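PDB 5C12: gene 2 protein from Enterobacteria phage Sf6, which forms the large subunit of the viral DNA-packaging terminase, present here as its nuclease domain, which binds divalent metal ions in the active site and probably cleaves DNA. Local coordinates for residues Ile24-Glu27 and Trp28-Ala32; Leu79-Ile82 and Asn83-Ala86; Gly85-Trp88 and Ala89-Ala93; Leu112-Gln115 and Thr116-Phe120; Ser200-Lys203 and Glu204-Gly207. The protein carries 1 engineered substitution. All coordinates share one frame; numbering follows the deposited sequence. Where two conformers were deposited one is given.

Contact 1: residues Ile24-Glu27 and Trp28-Ala32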
loop_
_atom_site.group_PDB
_atom_site.type_symbol
_atom_site.label_atom_id
_atom_site.label_comp_id
_atom_site.label_asym_id
_atom_site.label_seq_id
_atom_site.Cartn_x
_atom_site.Cartn_y
_atom_site.Cartn_z
ATOM N N ILE A 24 -8.601 1.070 9.678
ATOM C CA ILE A 24 -7.398 0.585 10.363
ATOM C C ILE A 24 -7.258 1.256 11.723
ATOM O O ILE A 24 -7.331 2.473 11.825
ATOM C CB ILE A 24 -6.128 0.838 9.525
ATOM C CG1 ILE A 24 -6.118 -0.108 8.328
ATOM C CG2 ILE A 24 -4.855 0.643 10.356
ATOM C CD1 ILE A 24 -5.183 0.337 7.195
ATOM N N LYS A 25 -7.134 0.430 12.763
ATOM C CA LYS A 25 -6.924 0.882 14.128
ATOM C C LYS A 25 -5.454 1.122 14.431
ATOM O O LYS A 25 -4.597 0.328 14.073
ATOM C CB LYS A 25 -7.481 -0.153 15.116
ATOM C CG LYS A 25 -8.987 -0.279 15.065
ATOM C CD LYS A 25 -9.664 0.839 15.876
ATOM C CE LYS A 25 -11.170 0.723 15.796
ATOM N NZ LYS A 25 -11.666 0.638 14.393
ATOM N N ARG A 26 -5.186 2.208 15.149
ATOM C CA ARG A 26 -3.836 2.528 15.537
ATOM C C ARG A 26 -3.213 1.396 16.348
ATOM O O ARG A 26 -2.041 1.095 16.194
ATOM C CB ARG A 26 -3.842 3.826 16.339
ATOM C CG ARG A 26 -2.483 4.259 16.794
ATOM C CD ARG A 26 -1.640 4.648 15.625
ATOM N NE ARG A 26 -0.283 4.966 16.033
ATOM C CZ ARG A 26 0.358 6.083 15.720
ATOM N NH1 ARG A 26 -0.214 7.026 14.973
ATOM N NH2 ARG A 26 1.597 6.248 16.156
ATOM N N GLU A 27 -3.982 0.784 17.239
ATOM C CA GLU A 27 -3.444 -0.324 18.012
ATOM C C GLU A 27 -2.893 -1.448 17.141
ATOM O O GLU A 27 -1.920 -2.095 17.523
ATOM C CB GLU A 27 -4.501 -0.891 18.965
ATOM C CG GLU A 27 -4.618 -0.130 20.244
ATOM C CD GLU A 27 -3.337 -0.129 21.044
ATOM O OE1 GLU A 27 -2.926 -1.203 21.541
ATOM O OE2 GLU A 27 -2.747 0.954 21.187
ATOM N N TRP A 28 -3.527 -1.722 15.994
ATOM C CA TRP A 28 -3.029 -2.760 15.110
ATOM C C TRP A 28 -1.651 -2.369 14.574
ATOM O O TRP A 28 -0.757 -3.197 14.422
ATOM C CB TRP A 28 -3.943 -2.986 13.904
ATOM C CG TRP A 28 -5.394 -3.274 14.195
ATOM C CD1 TRP A 28 -5.962 -3.595 15.398
ATOM C CD2 TRP A 28 -6.458 -3.271 13.242
ATOM N NE1 TRP A 28 -7.321 -3.781 15.249
ATOM C CE2 TRP A 28 -7.647 -3.586 13.931
ATOM C CE3 TRP A 28 -6.520 -3.027 11.864
ATOM C CZ2 TRP A 28 -8.881 -3.670 13.290
ATOM C CZ3 TRP A 28 -7.739 -3.099 11.234
ATOM C CH2 TRP A 28 -8.909 -3.410 11.949
ATOM N N LEU A 29 -1.495 -1.089 14.257
ATOM C CA LEU A 29 -0.222 -0.588 13.715
ATOM C C LEU A 29 0.895 -0.676 14.757
ATOM O O LEU A 29 2.027 -1.051 14.446
ATOM C CB LEU A 29 -0.383 0.854 13.223
ATOM C CG LEU A 29 -1.408 1.025 12.093
ATOM C CD1 LEU A 29 -1.679 2.507 11.870
ATOM C CD2 LEU A 29 -0.922 0.360 10.816
ATOM N N GLU A 30 0.572 -0.342 15.995
ATOM C CA GLU A 30 1.545 -0.469 17.065
ATOM C C GLU A 30 1.939 -1.945 17.258
ATOM O O GLU A 30 3.119 -2.261 17.399
ATOM C CB GLU A 30 0.985 0.096 18.364
ATOM C CG GLU A 30 0.638 1.583 18.352
ATOM C CD GLU A 30 1.840 2.468 18.085
ATOM O OE1 GLU A 30 2.987 2.025 18.322
ATOM O OE2 GLU A 30 1.630 3.609 17.622
ATOM N N ALA A 31 0.953 -2.839 17.268
ATOM C CA ALA A 31 1.232 -4.286 17.385
ATOM C C ALA A 31 2.098 -4.782 16.223
ATOM O O ALA A 31 3.021 -5.586 16.402
ATOM C CB ALA A 31 -0.057 -5.075 17.439
ATOM N N ALA A 32 1.803 -4.293 15.025
ATOM C CA ALA A 32 2.505 -4.715 13.831
ATOM C C ALA A 32 3.922 -4.189 13.741
ATOM O O ALA A 32 4.715 -4.685 12.941
ATOM C CB ALA A 32 1.735 -4.291 12.600
#
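Arg26 grips Glu30 side-on across one turn of helix 26-32, an i to i+4 salt bridge in the first turns of the helix. Both NE and NH2 of Arg26 donate to the same oxygen of Glu30: NE to OE2 is 2.8 Å and NH2 to OE2 3.0 Å. The guanidinium and carboxylate are nearly coplanar, 19° apart, and NH2 also pairs with Glu212 of helix 208-218, tying the two helices together. Backbone bonds from Glu30 N to Arg26 O and from Ala31 N to Glu27 O accompany it.

Lys25 holds the N-cap position, where its carbonyl receives weak bonds from the amides of Trp28 and Leu29. The aliphatic root of Lys25, rather than its ammonium end, serves the packing: it lies over one face of the Trp28 indole, whose other neighbours include Tyr181 and Tyr184. Leu29 suits the buried side, where its CG meets Ile24 CG2 at 3.9 Å, with Phe215 and Leu218 continuing the apolar cluster. Trp28 swings back toward the start of the helix because its CG stands anti to the carbonyl carbon (chi1 -54°), and Lys25 CB then makes a CH-pi contact, 3.5 Å from the centroid of the five-membered ring and only 6° off its normal.

Contact 2: residues Leu79-Ile82 and Asn83-Ala86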
loop_
_atom_site.group_PDB
_atom_site.type_symbol
_atom_site.label_atom_id
_atom_site.label_comp_id
_atom_site.label_asym_id
_atom_site.label_seq_id
_atom_site.Cartn_x
_atom_site.Cartn_y
_atom_site.Cartn_z
ATOM N N LEU A 79 9.198 18.212 -3.267
ATOM C CA LEU A 79 9.649 19.253 -4.193
ATOM C C LEU A 79 10.117 18.708 -5.528
ATOM O O LEU A 79 11.078 19.226 -6.126
ATOM C CB LEU A 79 10.752 20.094 -3.558
ATOM C CG LEU A 79 10.372 20.774 -2.236
ATOM C CD1 LEU A 79 11.471 21.757 -1.780
ATOM C CD2 LEU A 79 9.018 21.478 -2.306
ATOM N N MET A 80 9.399 17.701 -6.007
ATOM C CA MET A 80 9.691 17.101 -7.301
ATOM C C MET A 80 8.511 17.205 -8.253
ATOM O O MET A 80 7.363 17.103 -7.841
ATOM C CB MET A 80 10.041 15.637 -7.082
ATOM C CG MET A 80 11.394 15.501 -6.414
ATOM S SD MET A 80 11.991 13.836 -6.418
ATOM C CE MET A 80 10.668 13.248 -5.486
ATOM N N ASP A 81 8.803 17.420 -9.529
ATOM C CA ASP A 81 7.781 17.247 -10.541
ATOM C C ASP A 81 7.532 15.760 -10.789
ATOM O O ASP A 81 8.159 14.879 -10.181
ATOM C CB ASP A 81 8.106 18.035 -11.834
ATOM C CG ASP A 81 9.265 17.463 -12.635
ATOM O OD1 ASP A 81 9.508 16.246 -12.639
ATOM O OD2 ASP A 81 9.907 18.258 -13.350
ATOM N N ILE A 82 6.560 15.459 -11.639
ATOM C CA ILE A 82 6.129 14.091 -11.793
ATOM C C ILE A 82 7.244 13.186 -12.301
ATOM O O ILE A 82 7.347 12.036 -11.891
ATOM C CB ILE A 82 4.880 13.998 -12.706
ATOM C CG1 ILE A 82 4.338 12.574 -12.749
ATOM C CG2 ILE A 82 5.190 14.433 -14.096
ATOM C CD1 ILE A 82 3.271 12.328 -11.748
ATOM N N ASN A 83 8.076 13.700 -13.201
ATOM C CA ASN A 83 9.152 12.883 -13.749
ATOM C C ASN A 83 10.307 12.691 -12.770
ATOM O O ASN A 83 10.844 11.592 -12.655
ATOM C CB ASN A 83 9.628 13.459 -15.083
ATOM C CG ASN A 83 8.495 13.596 -16.073
ATOM O OD1 ASN A 83 8.075 14.705 -16.398
ATOM N ND2 ASN A 83 7.956 12.463 -16.515
ATOM N N GLU A 84 10.656 13.741 -12.031
ATOM C CA GLU A 84 11.645 13.614 -10.970
ATOM C C GLU A 84 11.159 12.620 -9.919
ATOM O O GLU A 84 11.912 11.784 -9.411
ATOM C CB GLU A 84 11.902 14.979 -10.318
ATOM C CG GLU A 84 12.586 15.963 -11.243
ATOM C CD GLU A 84 12.650 17.368 -10.681
ATOM O OE1 GLU A 84 11.720 17.770 -9.959
ATOM O OE2 GLU A 84 13.635 18.066 -10.963
ATOM N N GLY A 85 9.872 12.678 -9.619
ATOM C CA GLY A 85 9.292 11.744 -8.682
ATOM C C GLY A 85 9.420 10.285 -9.127
ATOM O O GLY A 85 9.757 9.389 -8.344
ATOM N N ALA A 86 9.160 10.018 -10.402
ATOM C CA ALA A 86 9.276 8.649 -10.876
ATOM C C ALA A 86 10.742 8.201 -10.909
ATOM O O ALA A 86 11.041 7.041 -10.676
ATOM C CB ALA A 86 8.632 8.513 -12.263
HETATM O O HOH W 1 10.931 20.291 -9.423
#
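Asp81 and Glu84 exchange hydrogen bonds, each carboxylate accepting from the backbone amide of the other. Asp81 OD1 takes the N-H of Glu84 at 2.8 Å in an almost straight bond (176°), arriving nearly along the C-O axis of the carboxylate. In return Glu84 OE1 accepts from Asp81 N at 3.0 Å, on the anti side of its carboxylate and somewhat out of its plane. The chi1 of Asp81, 71°, sets CG between the backbone N and the carbonyl carbon, which turns OD1 back over the first turn of the helix.

This reciprocal pair is a capping box at the start of helix 82-95, with Asp81 as the N-cap. The first amides of a helix have no carbonyl from a preceding turn, and a short acidic side chain such as aspartate can reach them. Further along, normal helical bonding begins: Gly85 N donates to Asp81 O at 2.8 Å and Ala86 N to Ile82 O at 3.1 Å.

The box brings two acids close together, Asp81 OD1 lying 3.8 Å from Glu84 OE1, a repulsion that the helix dipole and the amide donors probably ease. A water also donates to Glu84 OE1 at 2.7 Å, and bonds weakly to Leu79 O. Met80 slants across the base of Glu84, CB to CB 3.8 Å, and brings its methyl CE against Gly85 CA. Outside the turn, Met80 O accepts from Lys61 NZ and Asn83 O from Gln115 NE2, while branched, apolar Ile82 packs on Pro53, Val108 and Leu112.

Contact 3: residues Gly85-Trp88 and Ala89-Ala93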
loop_
_atom_site.group_PDB
_atom_site.type_symbol
_atom_site.label_atom_id
_atom_site.label_comp_id
_atom_site.label_asym_id
_atom_site.label_seq_id
_atom_site.Cartn_x
_atom_site.Cartn_y
_atom_site.Cartn_z
ATOM N N GLY A 85 9.872 12.678 -9.619
ATOM C CA GLY A 85 9.292 11.744 -8.682
ATOM C C GLY A 85 9.420 10.285 -9.127
ATOM O O GLY A 85 9.757 9.389 -8.344
ATOM N N ALA A 86 9.160 10.018 -10.402
ATOM C CA ALA A 86 9.276 8.649 -10.876
ATOM C C ALA A 86 10.742 8.201 -10.909
ATOM O O ALA A 86 11.041 7.041 -10.676
ATOM C CB ALA A 86 8.632 8.513 -12.263
ATOM N N ASP A 87 11.653 9.110 -11.210
ATOM C CA ASP A 87 13.085 8.789 -11.157
ATOM C C ASP A 87 13.467 8.416 -9.726
ATOM O O ASP A 87 14.158 7.431 -9.468
ATOM C CB ASP A 87 13.924 9.970 -11.590
ATOM C CG ASP A 87 15.400 9.640 -11.634
ATOM O OD1 ASP A 87 15.755 8.594 -12.221
ATOM O OD2 ASP A 87 16.206 10.420 -11.080
ATOM N N TRP A 88 12.995 9.220 -8.787
ATOM C CA TRP A 88 13.243 8.963 -7.373
ATOM C C TRP A 88 12.733 7.592 -6.940
ATOM O O TRP A 88 13.450 6.806 -6.304
ATOM C CB TRP A 88 12.604 10.097 -6.570
ATOM C CG TRP A 88 12.422 9.809 -5.083
ATOM C CD1 TRP A 88 13.398 9.806 -4.119
ATOM C CD2 TRP A 88 11.195 9.554 -4.413
ATOM N NE1 TRP A 88 12.836 9.526 -2.891
ATOM C CE2 TRP A 88 11.491 9.385 -3.043
ATOM C CE3 TRP A 88 9.864 9.430 -4.828
ATOM C CZ2 TRP A 88 10.513 9.100 -2.104
ATOM C CZ3 TRP A 88 8.908 9.146 -3.894
ATOM C CH2 TRP A 88 9.239 8.969 -2.545
ATOM N N ALA A 89 11.481 7.285 -7.276
ATOM C CA ALA A 89 10.851 6.066 -6.809
ATOM C C ALA A 89 11.432 4.827 -7.468
ATOM O O ALA A 89 11.624 3.805 -6.824
ATOM C CB ALA A 89 9.377 6.127 -7.067
ATOM N N THR A 90 11.715 4.917 -8.765
ATOM C CA THR A 90 12.301 3.771 -9.447
ATOM C C THR A 90 13.726 3.526 -8.969
ATOM O O THR A 90 14.161 2.385 -8.857
ATOM C CB THR A 90 12.262 3.904 -10.998
ATOM O OG1 THR A 90 12.897 5.111 -11.429
ATOM C CG2 THR A 90 10.803 3.874 -11.485
ATOM N N SER A 91 14.460 4.594 -8.680
ATOM C CA SER A 91 15.791 4.435 -8.102
ATOM C C SER A 91 15.716 3.773 -6.729
ATOM O O SER A 91 16.529 2.913 -6.415
ATOM C CB SER A 91 16.500 5.775 -8.024
ATOM O OG SER A 91 16.908 6.166 -9.325
ATOM N N LEU A 92 14.737 4.143 -5.911
ATOM C CA LEU A 92 14.526 3.432 -4.637
ATOM C C LEU A 92 14.212 1.953 -4.853
ATOM O O LEU A 92 14.725 1.092 -4.142
ATOM C CB LEU A 92 13.439 4.093 -3.776
ATOM C CG LEU A 92 13.848 5.404 -3.090
ATOM C CD1 LEU A 92 12.619 5.983 -2.413
ATOM C CD2 LEU A 92 14.974 5.176 -2.103
ATOM N N ALA A 93 13.377 1.650 -5.842
ATOM C CA ALA A 93 13.033 0.270 -6.127
ATOM C C ALA A 93 14.287 -0.528 -6.494
ATOM O O ALA A 93 14.472 -1.676 -6.069
ATOM C CB ALA A 93 11.997 0.206 -7.249
HETATM O O HOH W 2 15.571 5.590 -11.772
#
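Trp88 and Leu92 lie one turn apart on helix 82-95, an i to i+4 pair on the side of this amphipathic helix that faces the central sheet. From CB, 3.1 Å from Ala89 N, the Trp88 side chain leaves with CG anti to its own amide nitrogen (chi1 164°). CG and CD2 pass beside the same Ala89 N, and CE3 comes within 4.0 Å of Ala89 CB, a small side chain that lets the indole lie close to the helix. On the pyrrole side, NE1 and CE2 meet Leu92 CD1, which rides 3.4 Å above the ring plane, offset toward the rim; CZ2 ends the run beside the same methyl. Tyr63 of strand 61-67 touches Trp88, Ala89 and Leu92 alike, so the three form one apolar patch against the sheet.

Another face of the helix is polar. Ala86 O accepts twice, from Thr90 N at 2.9 Å and from Thr90 OG1 at 2.8 Å, so the hydroxyl proton of the buried Thr90 is used within the helix, while Thr90 packs on Thr116 and Ala119 of helix 113-119. Asp87 and Ser91, on the exposed side, are linked through a single water. That water donates to Asp87 OD1 at 3.0 Å and to Thr90 OG1 at 2.7 Å, and is hydrogen-bonded to Ser91 OG at 2.8 Å.

Contact 4: residues Leu112-Gln115 and Thr116-Phe120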
loop_
_atom_site.group_PDB
_atom_site.type_symbol
_atom_site.label_atom_id
_atom_site.label_comp_id
_atom_site.label_asym_id
_atom_site.label_seq_id
_atom_site.Cartn_x
_atom_site.Cartn_y
_atom_site.Cartn_z
ATOM N N LEU A 112 3.407 7.560 -17.093
ATOM C CA LEU A 112 4.753 7.247 -16.612
ATOM C C LEU A 112 5.326 5.895 -17.043
ATOM O O LEU A 112 6.442 5.555 -16.660
ATOM C CB LEU A 112 4.776 7.306 -15.080
ATOM C CG LEU A 112 4.595 8.710 -14.514
ATOM C CD1 LEU A 112 4.507 8.655 -12.990
ATOM C CD2 LEU A 112 5.736 9.599 -14.943
ATOM N N ARG A 113 4.632 5.114 -17.862
ATOM C CA ARG A 113 5.143 3.774 -18.130
ATOM C C ARG A 113 6.456 3.803 -18.912
ATOM O O ARG A 113 7.356 3.052 -18.592
ATOM C CB ARG A 113 4.142 2.857 -18.839
ATOM C CG ARG A 113 4.719 1.453 -18.948
ATOM C CD ARG A 113 3.817 0.370 -19.528
ATOM N NE ARG A 113 4.487 -0.923 -19.355
ATOM C CZ ARG A 113 4.466 -1.634 -18.229
ATOM N NH1 ARG A 113 3.737 -1.234 -17.215
ATOM N NH2 ARG A 113 5.127 -2.774 -18.145
ATOM N N ARG A 114 6.581 4.654 -19.927
ATOM C CA ARG A 114 7.825 4.680 -20.688
ATOM C C ARG A 114 9.025 5.000 -19.789
ATOM O O ARG A 114 10.046 4.315 -19.824
ATOM C CB ARG A 114 7.730 5.684 -21.843
ATOM C CG ARG A 114 9.027 5.890 -22.546
ATOM C CD ARG A 114 8.926 7.021 -23.600
ATOM N NE ARG A 114 10.062 7.895 -23.377
ATOM C CZ ARG A 114 9.985 9.168 -23.027
ATOM N NH1 ARG A 114 8.814 9.792 -22.951
ATOM N NH2 ARG A 114 11.099 9.859 -22.856
ATOM N N GLN A 115 8.897 6.027 -18.955
ATOM C CA GLN A 115 9.996 6.416 -18.093
ATOM C C GLN A 115 10.301 5.309 -17.105
ATOM O O GLN A 115 11.456 5.028 -16.787
ATOM C CB GLN A 115 9.665 7.701 -17.344
ATOM C CG GLN A 115 10.755 8.119 -16.382
ATOM C CD GLN A 115 10.408 9.375 -15.618
ATOM O OE1 GLN A 115 9.371 10.004 -15.857
ATOM N NE2 GLN A 115 11.296 9.768 -14.711
ATOM N N THR A 116 9.253 4.684 -16.600
ATOM C CA THR A 116 9.421 3.623 -15.631
ATOM C C THR A 116 10.146 2.432 -16.228
ATOM O O THR A 116 11.100 1.918 -15.634
ATOM C CB THR A 116 8.074 3.214 -15.065
ATOM O OG1 THR A 116 7.475 4.353 -14.437
ATOM C CG2 THR A 116 8.219 2.098 -14.081
ATOM N N THR A 117 9.725 2.002 -17.416
ATOM C CA THR A 117 10.384 0.865 -18.045
ATOM C C THR A 117 11.825 1.196 -18.455
ATOM O O THR A 117 12.710 0.356 -18.327
ATOM C CB THR A 117 9.566 0.302 -19.228
ATOM O OG1 THR A 117 9.331 1.330 -20.183
ATOM C CG2 THR A 117 8.243 -0.246 -18.731
ATOM N N GLU A 118 12.079 2.431 -18.887
ATOM C CA GLU A 118 13.450 2.885 -19.142
ATOM C C GLU A 118 14.314 2.771 -17.893
ATOM O O GLU A 118 15.486 2.382 -17.952
ATOM C CB GLU A 118 13.469 4.345 -19.643
ATOM C CG GLU A 118 12.892 4.566 -21.043
ATOM C CD GLU A 118 12.796 6.056 -21.446
ATOM O OE1 GLU A 118 13.030 6.931 -20.578
ATOM O OE2 GLU A 118 12.479 6.354 -22.628
ATOM N N ALA A 119 13.729 3.097 -16.750
ATOM C CA ALA A 119 14.507 3.121 -15.528
ATOM C C ALA A 119 14.959 1.722 -15.141
ATOM O O ALA A 119 16.036 1.541 -14.558
ATOM C CB ALA A 119 13.697 3.741 -14.418
ATOM N N PHE A 120 14.139 0.740 -15.485
ATOM C CA PHE A 120 14.384 -0.652 -15.114
ATOM C C PHE A 120 15.034 -1.438 -16.263
ATOM O O PHE A 120 15.174 -2.645 -16.160
ATOM C CB PHE A 120 13.072 -1.330 -14.707
ATOM C CG PHE A 120 12.418 -0.754 -13.467
ATOM C CD1 PHE A 120 13.172 -0.236 -12.422
ATOM C CD2 PHE A 120 11.041 -0.740 -13.349
ATOM C CE1 PHE A 120 12.555 0.268 -11.286
ATOM C CE2 PHE A 120 10.422 -0.240 -12.203
ATOM C CZ PHE A 120 11.187 0.291 -11.192
#
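Arg114 and Glu118 are brought together by complementary torsions: Arg114 sends CG anti to its own backbone N (chi1 172°), along the helix toward the following turn, and its chain bends just before NE, while Glu118 sets CG anti to the carbonyl carbon and reaches back. Arg114 NE then donates to Glu118 OE2 at 3.0 Å, in a salt bridge with an angle of 145° at the hydrogen. The fit is imperfect, because NE meets OE2 from above the carboxylate plane and the two flat groups stand 74° apart. A single nitrogen makes this bond, on an exposed face where long, flexible charged chains are well placed.

The threonines use their hydroxyls differently. Thr116 OG1 turns back onto Leu112 O at 2.7 Å, above the carbonyl plane, and Thr116 N donates to the same oxygen at 2.9 Å. One carbonyl at the head of the helix thus receives two donors, which satisfies a hydroxyl buried against Tyr101. Thr117 OG1 lies 3.1 Å from both Arg113 O and Arg114 O, and its one proton could serve either. In one of the two conformers of Arg113, the methyl CG2 of Thr117 rests over a face of the guanidinium, 3.9 Å from NE, while Arg113 NH1 bonds to Ala127 O of the next strand. Gln115 packs on Ala86 of helix 82-95.

The salt bridge and the threonine bonds lie along helix 113-119, the crossover helix of the beta-alpha-beta unit formed with strands 100-104 and 126-130, beside the strand whose end carries Asp104, a metal ligand in other structures of this protein.

Contact 5: residues Ser200-Lys203 and Glu204-Gly207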
loop_
_atom_site.group_PDB
_atom_site.type_symbol
_atom_site.label_atom_id
_atom_site.label_comp_id
_atom_site.label_asym_id
_atom_site.label_seq_id
_atom_site.Cartn_x
_atom_site.Cartn_y
_atom_site.Cartn_z
ATOM N N SER A 200 4.420 -6.907 9.091
ATOM C CA SER A 200 5.287 -6.320 10.097
ATOM C C SER A 200 5.941 -5.061 9.574
ATOM O O SER A 200 6.373 -5.002 8.421
ATOM C CB SER A 200 6.360 -7.321 10.509
ATOM O OG SER A 200 7.183 -6.789 11.542
ATOM N N PHE A 201 6.046 -4.036 10.417
ATOM C CA PHE A 201 6.858 -2.881 10.080
ATOM C C PHE A 201 8.251 -2.981 10.704
ATOM O O PHE A 201 8.395 -3.024 11.906
ATOM C CB PHE A 201 6.176 -1.580 10.515
ATOM C CG PHE A 201 4.829 -1.387 9.891
ATOM C CD1 PHE A 201 4.726 -0.947 8.587
ATOM C CD2 PHE A 201 3.674 -1.655 10.613
ATOM C CE1 PHE A 201 3.478 -0.800 7.998
ATOM C CE2 PHE A 201 2.440 -1.517 10.031
ATOM C CZ PHE A 201 2.340 -1.071 8.727
ATOM N N ASP A 202 9.281 -3.043 9.888
ATOM C CA ASP A 202 10.645 -3.062 10.408
ATOM C C ASP A 202 11.024 -1.645 10.835
ATOM O O ASP A 202 11.460 -0.832 10.020
ATOM C CB ASP A 202 11.585 -3.612 9.349
ATOM C CG ASP A 202 12.989 -3.844 9.870
ATOM O OD1 ASP A 202 13.415 -3.158 10.818
ATOM O OD2 ASP A 202 13.678 -4.707 9.298
ATOM N N LYS A 203 10.836 -1.348 12.115
ATOM C CA LYS A 203 10.968 0.009 12.597
ATOM C C LYS A 203 12.388 0.549 12.409
ATOM O O LYS A 203 12.561 1.701 12.020
ATOM C CB LYS A 203 10.555 0.108 14.075
ATOM C CG LYS A 203 10.656 1.533 14.644
ATOM C CD LYS A 203 10.091 1.633 16.049
ATOM C CE LYS A 203 10.110 3.076 16.535
ATOM N NZ LYS A 203 9.523 3.223 17.893
ATOM N N GLU A 204 13.399 -0.278 12.656
ATOM C CA GLU A 204 14.776 0.173 12.497
ATOM C C GLU A 204 15.080 0.517 11.044
ATOM O O GLU A 204 15.750 1.503 10.770
ATOM C CB GLU A 204 15.758 -0.887 12.980
ATOM C CG GLU A 204 17.198 -0.397 13.003
ATOM C CD GLU A 204 18.161 -1.432 13.553
ATOM O OE1 GLU A 204 17.829 -2.064 14.578
ATOM O OE2 GLU A 204 19.245 -1.615 12.954
ATOM N N ALA A 205 14.559 -0.285 10.115
ATOM C CA ALA A 205 14.821 -0.067 8.693
ATOM C C ALA A 205 14.067 1.147 8.181
ATOM O O ALA A 205 14.587 1.929 7.381
ATOM C CB ALA A 205 14.421 -1.323 7.882
ATOM N N ILE A 206 12.826 1.299 8.624
ATOM C CA ILE A 206 11.954 2.327 8.082
ATOM C C ILE A 206 12.280 3.682 8.689
ATOM O O ILE A 206 12.246 4.707 8.014
ATOM C CB ILE A 206 10.486 2.018 8.381
ATOM C CG1 ILE A 206 10.017 0.788 7.586
ATOM C CG2 ILE A 206 9.623 3.222 8.081
ATOM C CD1 ILE A 206 8.685 0.241 8.052
ATOM N N GLY A 207 12.562 3.666 9.980
ATOM C CA GLY A 207 12.805 4.888 10.738
ATOM C C GLY A 207 11.541 5.310 11.455
ATOM O O GLY A 207 10.445 5.265 10.895
HETATM O O HOH W 3 13.139 -3.177 13.509
#
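Asp202 and Ala205 meet in an N-cap, at the point where edge strand 200-201 gives way to the short helix 203-206, away from the metal site. The Asp202 carboxylate accepts from the backbone of the first turn: Ala205 N to OD1 is 3.2 Å, with the amide approaching from well above the carboxylate plane. CG lies anti to the backbone N (chi1 -172°), a position that also lays the carboxyl carbon against the small methyl of Ala205, CG to CB 3.5 Å. A water donates to Asp202 OD1 at 2.7 Å and accepts from Glu204 N at 3.0 Å, thereby serving a second amide of the turn.

The carbonyls start the helical pattern, Asp202 O taking Ile206 N at 2.9 Å and Lys203 O taking Gly207 N at 2.8 Å. Gly207 then leaves the helix with positive phi (97°), at backbone angles that would press a side chain against the preceding carbonyl. On the buried side, Ile206 CD1 reaches Phe201 CB at 4.0 Å and lies at the edge of the phenyl ring. Val71 of the neighbouring strand and Leu211 of helix 208-218 touch both side chains, and Phe215 meets the Phe201 ring edge-to-face. Lys203 extends to a salt bridge with Glu208.

Polar groups thus serve the first amides of the turn and apolar ones its inner side; the negative charge of Asp202 is probably stabilised by the amide and water donors around OD1.

All five contacts are local and partly buried, each turning one side inward: Leu29, Ala89, Thr116 and Ile206 in contacts 1, 3, 4 and 5, Gly85 and Ala86 in contact 2. Contacts 2 and 3 are successive parts of helix 82-95, and contact 4 lies on the adjoining helix 113-119. Contact 1 lies on the opposite side of the chain's centre from contacts 2, 3 and 4, and touches contact 5 through Leu29 on Phe201 and a probable bond between Ala32 O and Phe201 N. Aspartate caps begin the helices of contacts 2 and 5, only the former reciprocal. Arginine-glutamate salt bridges mark contacts 1 and 4, partly exposed in the first and exposed in the second, whereas contact 3 combines apolar packing with a water-linked polar face.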